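Dehydrogenase (PDB 3UOE) probably acts as an oxidoreductase of the LDH2/MDH2 family, which includes malate and L-lactate dehydrogenases. Local coordinates at residues 128-134 with 286-292; 151-156 with 184-188. One frame throughout, in Å; residues are numbered along the deposited sequence.

Interaction 1: residues 128-134 with 286-292; sequences GLAIAAI and DLLILID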
loop_
_atom_site.group_PDB
_atom_site.type_symbol
_atom_site.label_atom_id
_atom_site.label_comp_id
_atom_site.label_asym_id
_atom_site.label_seq_id
_atom_site.Cartn_x
_atom_site.Cartn_y
_atom_site.Cartn_z
ATOM N N GLY A 128 -0.584 2.483 -20.762
ATOM C CA GLY A 128 -1.602 2.669 -19.735
ATOM C C GLY A 128 -1.061 2.509 -18.318
ATOM O O GLY A 128 -1.559 3.117 -17.372
ATOM N N LEU A 129 -0.031 1.681 -18.179
ATOM C CA LEU A 129 0.613 1.423 -16.893
ATOM C C LEU A 129 2.112 1.315 -17.136
ATOM O O LEU A 129 2.545 0.672 -18.093
ATOM C CB LEU A 129 0.073 0.127 -16.284
ATOM C CG LEU A 129 0.835 -0.609 -15.176
ATOM C CD1 LEU A 129 0.535 -0.046 -13.787
ATOM C CD2 LEU A 129 0.509 -2.110 -15.209
ATOM N N ALA A 130 2.901 1.951 -16.283
ATOM C CA ALA A 130 4.348 1.875 -16.397
ATOM C C ALA A 130 5.010 2.024 -15.038
ATOM O O ALA A 130 4.445 2.610 -14.115
ATOM C CB ALA A 130 4.872 2.926 -17.358
ATOM N N ILE A 131 6.215 1.492 -14.922
ATOM C CA ILE A 131 6.941 1.572 -13.671
ATOM C C ILE A 131 8.393 1.963 -13.898
ATOM O O ILE A 131 9.032 1.491 -14.834
ATOM C CB ILE A 131 6.903 0.224 -12.921
ATOM C CG1 ILE A 131 7.652 0.331 -11.590
ATOM C CG2 ILE A 131 7.477 -0.893 -13.809
ATOM C CD1 ILE A 131 7.283 -0.763 -10.575
ATOM N N ALA A 132 8.897 2.837 -13.037
ATOM C CA ALA A 132 10.315 3.125 -12.978
ATOM C C ALA A 132 10.890 2.648 -11.637
ATOM O O ALA A 132 10.382 2.988 -10.554
ATOM C CB ALA A 132 10.575 4.620 -13.199
ATOM N N ALA A 133 11.935 1.833 -11.722
ATOM C CA ALA A 133 12.571 1.266 -10.547
ATOM C C ALA A 133 13.973 1.836 -10.427
ATOM O O ALA A 133 14.844 1.545 -11.251
ATOM C CB ALA A 133 12.605 -0.256 -10.639
ATOM N N ILE A 134 14.178 2.639 -9.387
ATOM C CA ILE A 134 15.391 3.435 -9.219
ATOM C C ILE A 134 16.316 2.874 -8.155
ATOM O O ILE A 134 15.876 2.505 -7.068
ATOM C CB ILE A 134 15.042 4.889 -8.795
ATOM C CG1 ILE A 134 14.080 5.537 -9.795
ATOM C CG2 ILE A 134 16.303 5.723 -8.618
ATOM C CD1 ILE A 134 13.269 6.670 -9.192
ATOM N N ASP A 286 13.779 3.019 -4.929
ATOM C CA ASP A 286 12.521 3.749 -5.071
ATOM C C ASP A 286 11.764 3.178 -6.255
ATOM O O ASP A 286 12.368 2.737 -7.227
ATOM C CB ASP A 286 12.750 5.243 -5.308
ATOM C CG ASP A 286 14.048 5.740 -4.698
ATOM O OD1 ASP A 286 15.107 5.539 -5.327
ATOM O OD2 ASP A 286 14.008 6.321 -3.592
ATOM N N LEU A 287 10.443 3.190 -6.142
ATOM C CA LEU A 287 9.557 2.740 -7.183
ATOM C C LEU A 287 8.546 3.836 -7.468
ATOM O O LEU A 287 8.010 4.462 -6.544
ATOM C CB LEU A 287 8.809 1.478 -6.764
ATOM C CG LEU A 287 9.610 0.205 -6.523
ATOM C CD1 LEU A 287 8.700 -0.931 -6.032
ATOM C CD2 LEU A 287 10.386 -0.195 -7.784
ATOM N N LEU A 288 8.304 4.059 -8.755
ATOM C CA LEU A 288 7.256 4.944 -9.216
ATOM C C LEU A 288 6.365 4.172 -10.190
ATOM O O LEU A 288 6.838 3.631 -11.181
ATOM C CB LEU A 288 7.854 6.170 -9.912
ATOM C CG LEU A 288 6.826 7.070 -10.607
ATOM C CD1 LEU A 288 5.929 7.768 -9.586
ATOM C CD2 LEU A 288 7.504 8.086 -11.514
ATOM N N ILE A 289 5.080 4.090 -9.881
ATOM C CA ILE A 289 4.131 3.469 -10.786
ATOM C C ILE A 289 3.138 4.514 -11.241
ATOM O O ILE A 289 2.468 5.139 -10.419
ATOM C CB ILE A 289 3.356 2.340 -10.110
ATOM C CG1 ILE A 289 4.287 1.175 -9.805
ATOM C CG2 ILE A 289 2.198 1.885 -10.995
ATOM C CD1 ILE A 289 3.849 0.366 -8.612
ATOM N N LEU A 290 3.062 4.715 -12.550
ATOM C CA LEU A 290 2.087 5.630 -13.125
ATOM C C LEU A 290 0.992 4.848 -13.830
ATOM O O LEU A 290 1.240 3.786 -14.406
ATOM C CB LEU A 290 2.748 6.598 -14.106
ATOM C CG LEU A 290 3.735 7.597 -13.505
ATOM C CD1 LEU A 290 4.461 8.336 -14.627
ATOM C CD2 LEU A 290 3.007 8.578 -12.573
ATOM N N ILE A 291 -0.220 5.382 -13.769
ATOM C CA ILE A 291 -1.364 4.786 -14.437
ATOM C C ILE A 291 -2.226 5.882 -15.046
ATOM O O ILE A 291 -2.600 6.842 -14.365
ATOM C CB ILE A 291 -2.225 3.981 -13.449
ATOM C CG1 ILE A 291 -1.348 3.021 -12.634
ATOM C CG2 ILE A 291 -3.343 3.248 -14.184
ATOM C CD1 ILE A 291 -2.143 2.129 -11.683
ATOM N N ASP A 292 -2.544 5.728 -16.325
ATOM C CA ASP A 292 -3.416 6.666 -17.024
ATOM C C ASP A 292 -4.872 6.322 -16.704
ATOM O O ASP A 292 -5.383 5.313 -17.170
ATOM C CB ASP A 292 -3.152 6.575 -18.534
ATOM C CG ASP A 292 -3.879 7.650 -19.339
ATOM O OD1 ASP A 292 -4.752 8.356 -18.779
ATOM O OD2 ASP A 292 -3.580 7.778 -20.549
#
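Ile-131 and Ile-289 face each other as an antiparallel non-hydrogen-bonded pair, their side chains slanting across one another on one face of the sheet. CG1 of Ile-131 lies anti to the backbone N (chi1 -179°), which carries CD1 over the neighbouring strand to 3.7 Å from CG1 of Ile-289. On the same face CD1 of Leu-129 touches both CG2 of Ile-289 and CG1 of Ile-291, each at 3.8 Å, Leu-129 lying alongside each of them. Leu-287 reaches back with one branch, its CD2 coming 3.6 Å from CB of Ala-133. Leu-129 of the second subunit packs on Leu-129 and Ile-131, so this face lies at the dimer interface.

The other face carries small Ala-130 and Ala-132 opposite Leu-290 and Leu-288, and helix 109-127 covers it. At its end OD1 of Asp-286 rests 3.5 Å from CG2 of Ile-134, while OD2 is hydrogen-bonded to Ser-161 OG.

Seven backbone hydrogen bonds join the strands, from Ile-134 N to Asp-286 O (2.8 Å) through to Asp-292 N to Gly-128 O (3.0 Å). This is regular antiparallel pairing inside a mixed sheet; helix 109-127 packs on one face, helix 246-264 and the second subunit on the other.

Interaction 2: residues 151-156 with 184-188; sequences ARDGLI and IGIPA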
loop_
_atom_site.group_PDB
_atom_site.type_symbol
_atom_site.label_atom_id
_atom_site.label_comp_id
_atom_site.label_asym_id
_atom_site.label_seq_id
_atom_site.Cartn_x
_atom_site.Cartn_y
_atom_site.Cartn_z
ATOM N N ALA A 151 -0.671 13.461 -9.980
ATOM C CA ALA A 151 -2.106 13.724 -9.914
ATOM C C ALA A 151 -2.467 15.028 -10.616
ATOM O O ALA A 151 -3.507 15.119 -11.265
ATOM C CB ALA A 151 -2.603 13.728 -8.463
ATOM N N ARG A 152 -1.605 16.032 -10.502
ATOM C CA ARG A 152 -1.891 17.305 -11.144
ATOM C C ARG A 152 -1.842 17.171 -12.665
ATOM O O ARG A 152 -2.559 17.870 -13.381
ATOM C CB ARG A 152 -0.956 18.411 -10.646
ATOM C CG ARG A 152 -1.322 18.928 -9.256
ATOM C CD ARG A 152 -0.751 20.308 -9.012
ATOM N NE ARG A 152 -0.507 20.558 -7.596
ATOM C CZ ARG A 152 -0.118 21.730 -7.099
ATOM N NH1 ARG A 152 0.053 22.772 -7.908
ATOM N NH2 ARG A 152 0.090 21.866 -5.793
ATOM N N ASP A 153 -1.002 16.257 -13.142
ATOM C CA ASP A 153 -0.926 15.934 -14.559
ATOM C C ASP A 153 -2.041 14.983 -14.968
ATOM O O ASP A 153 -2.031 14.445 -16.074
ATOM C CB ASP A 153 0.434 15.309 -14.894
ATOM C CG ASP A 153 1.538 16.354 -15.045
ATOM O OD1 ASP A 153 1.222 17.528 -15.341
ATOM O OD2 ASP A 153 2.725 15.998 -14.876
ATOM N N GLY A 154 -2.998 14.768 -14.071
ATOM C CA GLY A 154 -4.135 13.925 -14.381
ATOM C C GLY A 154 -3.802 12.445 -14.387
ATOM O O GLY A 154 -4.534 11.646 -14.957
ATOM N N LEU A 155 -2.697 12.077 -13.744
ATOM C CA LEU A 155 -2.313 10.670 -13.645
ATOM C C LEU A 155 -2.465 10.114 -12.232
ATOM O O LEU A 155 -2.467 10.854 -11.256
ATOM C CB LEU A 155 -0.874 10.479 -14.116
ATOM C CG LEU A 155 -0.592 10.905 -15.555
ATOM C CD1 LEU A 155 0.917 11.030 -15.789
ATOM C CD2 LEU A 155 -1.250 9.945 -16.555
ATOM N N ILE A 156 -2.600 8.798 -12.136
ATOM C CA ILE A 156 -2.490 8.107 -10.856
ATOM C C ILE A 156 -1.018 7.806 -10.618
ATOM O O ILE A 156 -0.357 7.210 -11.474
ATOM C CB ILE A 156 -3.257 6.774 -10.863
ATOM C CG1 ILE A 156 -4.767 7.022 -10.788
ATOM C CG2 ILE A 156 -2.771 5.874 -9.731
ATOM C CD1 ILE A 156 -5.617 5.871 -11.392
ATOM N N ILE A 184 0.276 7.874 -2.618
ATOM C CA ILE A 184 -0.669 7.640 -3.703
ATOM C C ILE A 184 -1.379 8.928 -4.122
ATOM O O ILE A 184 -2.072 9.558 -3.326
ATOM C CB ILE A 184 -1.704 6.556 -3.335
ATOM C CG1 ILE A 184 -1.001 5.248 -2.966
ATOM C CG2 ILE A 184 -2.674 6.322 -4.489
ATOM C CD1 ILE A 184 -1.948 4.139 -2.521
ATOM N N GLY A 185 -1.190 9.324 -5.377
ATOM C CA GLY A 185 -1.853 10.502 -5.912
ATOM C C GLY A 185 -2.946 10.122 -6.895
ATOM O O GLY A 185 -2.731 9.322 -7.808
ATOM N N ILE A 186 -4.129 10.693 -6.713
ATOM C CA ILE A 186 -5.247 10.374 -7.588
ATOM C C ILE A 186 -5.953 11.646 -8.032
ATOM O O ILE A 186 -6.362 12.459 -7.201
ATOM C CB ILE A 186 -6.237 9.393 -6.915
ATOM C CG1 ILE A 186 -5.498 8.115 -6.480
ATOM C CG2 ILE A 186 -7.364 9.059 -7.861
ATOM C CD1 ILE A 186 -6.370 7.057 -5.834
ATOM N N PRO A 187 -6.071 11.844 -9.356
ATOM C CA PRO A 187 -6.759 13.049 -9.831
ATOM C C PRO A 187 -8.177 13.116 -9.274
ATOM O O PRO A 187 -8.917 12.128 -9.272
ATOM C CB PRO A 187 -6.784 12.865 -11.354
ATOM C CG PRO A 187 -5.635 11.960 -11.650
ATOM C CD PRO A 187 -5.485 11.056 -10.456
ATOM N N ALA A 188 -8.532 14.285 -8.770
ATOM C CA ALA A 188 -9.892 14.569 -8.352
ATOM C C ALA A 188 -10.239 15.807 -9.146
ATOM O O ALA A 188 -9.474 16.189 -10.024
ATOM C CB ALA A 188 -9.945 14.836 -6.869
#
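Pro-187 lays its ring against the turn that follows helix 144-152, meeting the backbone of Gly-154 and Leu-155 more than any side chain. Its CD comes 3.1 Å from O of Leu-155, and its CG sits 3.3 Å from C of Gly-154. The ring also reaches the helix end, its CG 3.8 Å from O of Ala-151. The same ring thus touches both the last helical turn and the chain leaving it.

Ile-156 crosses the proline at about a right angle, with CG1 touching CD of Pro-187 at 4.1 Å. CG1 stands beside the backbone N (chi1 -74°), on the side where the ring lies, whereas CG2, anti to that nitrogen, lies 3.9 Å from O of Gly-185. That carbonyl also receives a CA-H...O contact from CA of Ile-156 (3.3 Å), where strand 156-161 begins beside strand 182-186. Outward from here Ile-156 and Ile-186 both pack on Leu-259 of the second subunit.

Ala-151 points its methyl directly at the strand, CB lying 3.8 Å from N of Ile-186 and close to C of Gly-185. With no side chain on Gly-185, the helix can come this near. Gly-154, with positive phi, is the C' residue of a Schellman motif that ends the helix, its N bonded to O of Ala-151 (2.9 Å). Leu-155 turns its side chain the other way, onto helix 109-127.

No hydrogen bond links the two segments, though Gly-185 is backbone-bonded to Gly-157, one residue further on: the contact holds by van der Waals packing and one CA-H...O contact. Its specificity therefore probably lies in shape, a rigid ring fitted to a sharply turned backbone, and the proline nitrogen has no N-H to offer the carbonyls beside it.

In the fold
Interactions 1 and 2 lie with their centres 13 Å apart on the same mixed sheet, whose order places strand 129-137 beside 285-291, then 156-161, then 182-186. Strand 156-161, which starts at Ile-156, thus connects them: Ile-291 N probably bonds to Ile-156 O at 2.9 Å, and CD2 of Leu-155 packs against CA of Asp-292. Along the chain interaction 2 is nested within the long loop closed by interaction 1, helix 144-152 following strand 129-137, while 285-291 returns much later to insert between earlier strands. Both contacts also touch the second subunit, so the sheet that unites distant parts of the sequence contributes to the dimer interface too.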